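Local coordinates for protein charybdin (Charybdis maritima, PDB 2B7U) that belongs to the ribosome-inactivating proteins, a family of toxins found mainly in plants, and shares their mixed fold of helices and a central sheet, at residues L190-W193 against M194-D197; E199-W202 against V203-F207. All coordinates share one frame; numbering follows the deposited sequence.

Contact 1: L190-W193 against M194-D197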
# COMPACT_ATOMS: atom_id res chain seq x y z
N LEU A 190 13.18 -7.58 1.33
CA LEU A 190 12.62 -7.13 0.06
C LEU A 190 13.78 -6.94 -0.91
O LEU A 190 14.70 -6.20 -0.60
CB LEU A 190 11.91 -5.80 0.29
CG LEU A 190 11.30 -5.11 -0.92
CD1 LEU A 190 9.96 -5.74 -1.29
CD2 LEU A 190 11.13 -3.64 -0.63
N PRO A 191 13.75 -7.60 -2.09
CA PRO A 191 14.79 -7.36 -3.09
C PRO A 191 14.84 -5.89 -3.50
O PRO A 191 13.81 -5.26 -3.63
CB PRO A 191 14.36 -8.24 -4.27
CG PRO A 191 13.51 -9.30 -3.65
CD PRO A 191 12.80 -8.63 -2.55
N GLN A 192 16.04 -5.36 -3.71
CA GLN A 192 16.20 -3.94 -4.03
C GLN A 192 15.44 -3.55 -5.30
O GLN A 192 14.91 -2.44 -5.39
CB GLN A 192 17.69 -3.56 -4.15
CG GLN A 192 17.93 -2.04 -4.14
CD GLN A 192 19.38 -1.66 -3.86
OE1 GLN A 192 19.66 -0.60 -3.28
NE2 GLN A 192 20.30 -2.51 -4.29
N TRP A 193 15.37 -4.44 -6.28
CA TRP A 193 14.68 -4.10 -7.52
C TRP A 193 13.19 -3.85 -7.29
O TRP A 193 12.56 -3.02 -7.96
CB TRP A 193 14.92 -5.16 -8.59
CG TRP A 193 14.16 -6.45 -8.50
CD1 TRP A 193 14.58 -7.61 -7.90
CD2 TRP A 193 12.88 -6.72 -9.07
NE1 TRP A 193 13.62 -8.59 -8.06
CE2 TRP A 193 12.57 -8.07 -8.78
CE3 TRP A 193 11.96 -5.97 -9.79
CZ2 TRP A 193 11.38 -8.66 -9.19
CZ3 TRP A 193 10.79 -6.57 -10.20
CH2 TRP A 193 10.51 -7.89 -9.90
N MET A 194 12.62 -4.59 -6.34
CA MET A 194 11.21 -4.39 -5.97
C MET A 194 11.01 -3.05 -5.27
O MET A 194 9.99 -2.38 -5.47
CB MET A 194 10.70 -5.55 -5.12
CG MET A 194 10.63 -6.82 -5.88
SD MET A 194 9.95 -8.19 -4.93
CE MET A 194 10.22 -9.51 -6.12
N GLN A 195 11.96 -2.62 -4.45
CA GLN A 195 11.90 -1.26 -3.91
C GLN A 195 12.05 -0.18 -5.00
O GLN A 195 11.21 0.74 -5.17
CB GLN A 195 12.98 -1.07 -2.86
CG GLN A 195 12.96 0.33 -2.25
CD GLN A 195 14.18 0.60 -1.42
OE1 GLN A 195 15.31 0.51 -1.90
NE2 GLN A 195 13.96 0.95 -0.17
N ASN A 196 13.10 -0.29 -5.79
CA ASN A 196 13.50 0.82 -6.64
C ASN A 196 12.84 0.84 -8.02
O ASN A 196 12.61 1.93 -8.62
CB ASN A 196 15.01 0.79 -6.85
CG ASN A 196 15.79 1.05 -5.60
OD1 ASN A 196 16.99 0.75 -5.54
ND2 ASN A 196 15.15 1.63 -4.60
N ASP A 197 12.62 -0.33 -8.58
CA ASP A 197 12.03 -0.42 -9.90
C ASP A 197 10.50 -0.43 -9.80
O ASP A 197 9.83 0.12 -10.67
CB ASP A 197 12.48 -1.66 -10.68
CG ASP A 197 13.98 -1.81 -10.77
OD1 ASP A 197 14.73 -1.11 -10.03
OD2 ASP A 197 14.42 -2.68 -11.54
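The backbone at Pro191 winds into a helix: Asn196 N donates to Gln192 O at 2.8 Å and Asp197 N to Trp193 O at 2.8 Å, after a looser start in which Met194 N and Gln195 N make only weak bonds to the carbonyl O of Pro191, which stands at the N-cap position. The bond at Gln192 is nearly straight, whereas Asp197 N comes in tilted from the plane of the Trp193 carbonyl.

Among the side chains, the indole of Trp193 meets its neighbour Met194 face on. With chi1 at 77°, the CG of Trp193 lies between its own backbone N and carbonyl carbon, and the ring folds back against the next residue. Met194 CG then sits over the centre of the six-membered ring, 3.8 Å from its centroid, a CH-pi contact over the face. The thioether runs on extended: Met194 SD is 5.0 Å from that centroid in an oblique Met-aromatic contact, and Met194 CE ends 3.4 Å from Trp193 CZ2. Pro191 CD touches the same SD at 3.7 Å, so proline and indole meet the sulfur from different directions, not from opposite sides. Leu190 approaches with both branches: CD2 lies 3.9 Å from Gln195 CB, and CD1 meets Met194 CB. At the more exposed side, Gln192 CG meets Asn196 OD1.

Beyond the segments, Tyr226 stacks on Trp193 and gives its backbone N-H to Asp197 OD2, while Ile174 of helix 172-180 packs on Met194. The chemistry is thus divided: proline, thioether and indole make an apolar, polarisable cluster against the first turn, with Met194 buried and Trp193 and Pro191 partly exposed, and Asp197 couples that turn to the chain at Tyr226.

Contact 2: E199-W202 against V203-F207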
# COMPACT_ATOMS: atom_id res chain seq x y z
N GLU A 199 8.22 -0.22 -6.42
CA GLU A 199 7.52 0.61 -5.43
C GLU A 199 7.63 2.09 -5.73
O GLU A 199 6.64 2.80 -5.64
CB GLU A 199 7.98 0.31 -4.01
CG GLU A 199 7.67 -1.11 -3.58
CD GLU A 199 8.02 -1.42 -2.15
OE1 GLU A 199 8.51 -0.52 -1.42
OE2 GLU A 199 7.80 -2.59 -1.76
N LYS A 200 8.82 2.54 -6.09
CA LYS A 200 9.02 3.97 -6.33
C LYS A 200 8.33 4.48 -7.58
O LYS A 200 8.19 5.70 -7.75
CB LYS A 200 10.51 4.31 -6.33
CG LYS A 200 11.24 4.32 -4.96
CD LYS A 200 10.51 3.70 -3.79
CE LYS A 200 9.52 4.65 -3.12
NZ LYS A 200 8.27 3.96 -2.62
N ASN A 201 7.89 3.55 -8.44
CA ASN A 201 7.36 3.90 -9.78
C ASN A 201 5.86 3.60 -9.93
O ASN A 201 5.32 3.69 -11.03
CB ASN A 201 8.12 3.13 -10.85
CG ASN A 201 9.53 3.66 -11.03
OD1 ASN A 201 10.50 2.88 -11.17
ND2 ASN A 201 9.67 4.97 -11.03
N TRP A 202 5.19 3.16 -8.87
CA TRP A 202 3.76 2.80 -8.99
C TRP A 202 2.92 3.93 -9.55
O TRP A 202 2.08 3.70 -10.40
CB TRP A 202 3.17 2.36 -7.65
CG TRP A 202 1.73 1.88 -7.73
CD1 TRP A 202 1.27 0.79 -8.38
CD2 TRP A 202 0.60 2.50 -7.12
NE1 TRP A 202 -0.10 0.67 -8.21
CE2 TRP A 202 -0.52 1.70 -7.42
CE3 TRP A 202 0.44 3.64 -6.31
CZ2 TRP A 202 -1.80 2.00 -6.94
CZ3 TRP A 202 -0.84 3.93 -5.83
CH2 TRP A 202 -1.93 3.11 -6.14
N VAL A 203 3.15 5.14 -9.07
CA VAL A 203 2.36 6.29 -9.48
C VAL A 203 2.63 6.55 -10.96
O VAL A 203 1.71 6.73 -11.77
CB VAL A 203 2.68 7.52 -8.60
CG1 VAL A 203 2.05 8.73 -9.18
CG2 VAL A 203 2.22 7.27 -7.19
N ARG A 204 3.91 6.60 -11.33
CA ARG A 204 4.31 6.85 -12.73
C ARG A 204 3.83 5.73 -13.67
O ARG A 204 3.30 6.00 -14.76
CB ARG A 204 5.83 6.94 -12.82
CG ARG A 204 6.45 8.23 -12.41
CD ARG A 204 7.74 8.43 -13.26
NE ARG A 204 8.57 7.22 -13.20
CZ ARG A 204 9.11 6.57 -14.24
NH1 ARG A 204 9.00 6.98 -15.49
NH2 ARG A 204 9.82 5.48 -14.00
N PHE A 205 4.02 4.47 -13.29
CA PHE A 205 3.56 3.35 -14.11
C PHE A 205 2.04 3.35 -14.27
O PHE A 205 1.52 3.08 -15.37
CB PHE A 205 3.98 2.02 -13.47
CG PHE A 205 5.46 1.70 -13.53
CD1 PHE A 205 5.96 0.63 -12.78
CD2 PHE A 205 6.33 2.41 -14.31
CE1 PHE A 205 7.31 0.28 -12.84
CE2 PHE A 205 7.70 2.05 -14.37
CZ PHE A 205 8.15 0.99 -13.64
N SER A 206 1.31 3.64 -13.20
CA SER A 206 -0.16 3.70 -13.30
C SER A 206 -0.56 4.74 -14.33
O SER A 206 -1.44 4.48 -15.14
CB SER A 206 -0.78 4.04 -11.95
OG SER A 206 -0.61 2.96 -11.04
N PHE A 207 0.07 5.90 -14.27
CA PHE A 207 -0.23 6.97 -15.21
C PHE A 207 0.08 6.55 -16.63
O PHE A 207 -0.72 6.76 -17.56
CB PHE A 207 0.57 8.23 -14.88
CG PHE A 207 0.29 9.36 -15.82
CD1 PHE A 207 1.12 9.59 -16.89
CD2 PHE A 207 -0.86 10.12 -15.66
CE1 PHE A 207 0.84 10.61 -17.80
CE2 PHE A 207 -1.14 11.15 -16.56
CZ PHE A 207 -0.29 11.38 -17.61
O HOH W 1 4.94 5.33 -6.48
O HOH W 2 6.01 7.01 -9.30
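Asn201 lays its CB over the middle of the Phe205 ring, 3.5 Å from the centroid and only 12° off the ring normal, a CH-pi contact between residues four apart in the chain. The same two residues are joined by a nearly straight backbone bond from Phe205 N to Asn201 O at 2.7 Å. Both side chains have CG anti to the carbonyl carbon (chi1 -71° in Phe205), which swings the phenyl back beneath Asn201.

One residue on, Trp202 O is gripped twice by Ser206, whose backbone N and hydroxyl OG both donate at 2.9 Å to that oxygen from opposite faces of the carbonyl plane. The hydroxyl also lies above one face of the Trp202 indole, offset toward the rim, and takes a further N-H from Glu244. This is the tight side, with Trp202, Phe205 and Ser206 buried.

The other side is wetter and looser. Glu199 to Trp202 forms a type I turn, and two waters bridge its carbonyls to amides of the first helical turn: water 1 links Glu199 O to Val203 N, and water 2 accepts from Arg204 N at 2.9 Å while donating to Lys200 O. They carry on the helical pattern of bonds through solvent. Here too Arg204 runs alongside Asn201, pointing the same way, and Val203 CG2 touches Trp202 CE3 only at 4.1 Å.

Several elements meet the start of the helix. Trp202 gives its NE1 proton to Ile242 O, makes a cation-pi contact with Arg170 of helix 151-170 and meets Phe171 at a steep angle. Phe205 rests on Gln223 and Ile225 of strand 223-225, and back on the turn Glu199 bonds to Gln163, so helix 202-214 begins in contact with helix 151-170, the small two-stranded sheet and the chain around Ile242 and Glu244.

Overall arrangement
Coming down the chain from the N terminus, contact 1 (190-197) opens helix 192-199 and closes before contact 2 (199-207) carries the chain round a turn into helix 202-214. Neither encloses a long loop; they stand in series, neither nested nor crossing, with centres about 13 Å apart. Probable hydrogen bonds from Glu199 N to Met194 O and from Lys200 N to Gln195 O join them, and Asp197 O packs against Phe205. The small sheet serves both, since Ile225 touches Trp193 and Asp197 as well as Phe205. Together they connect helices 151-170 and 172-180 with strand 223-225 and the chain around Ile242.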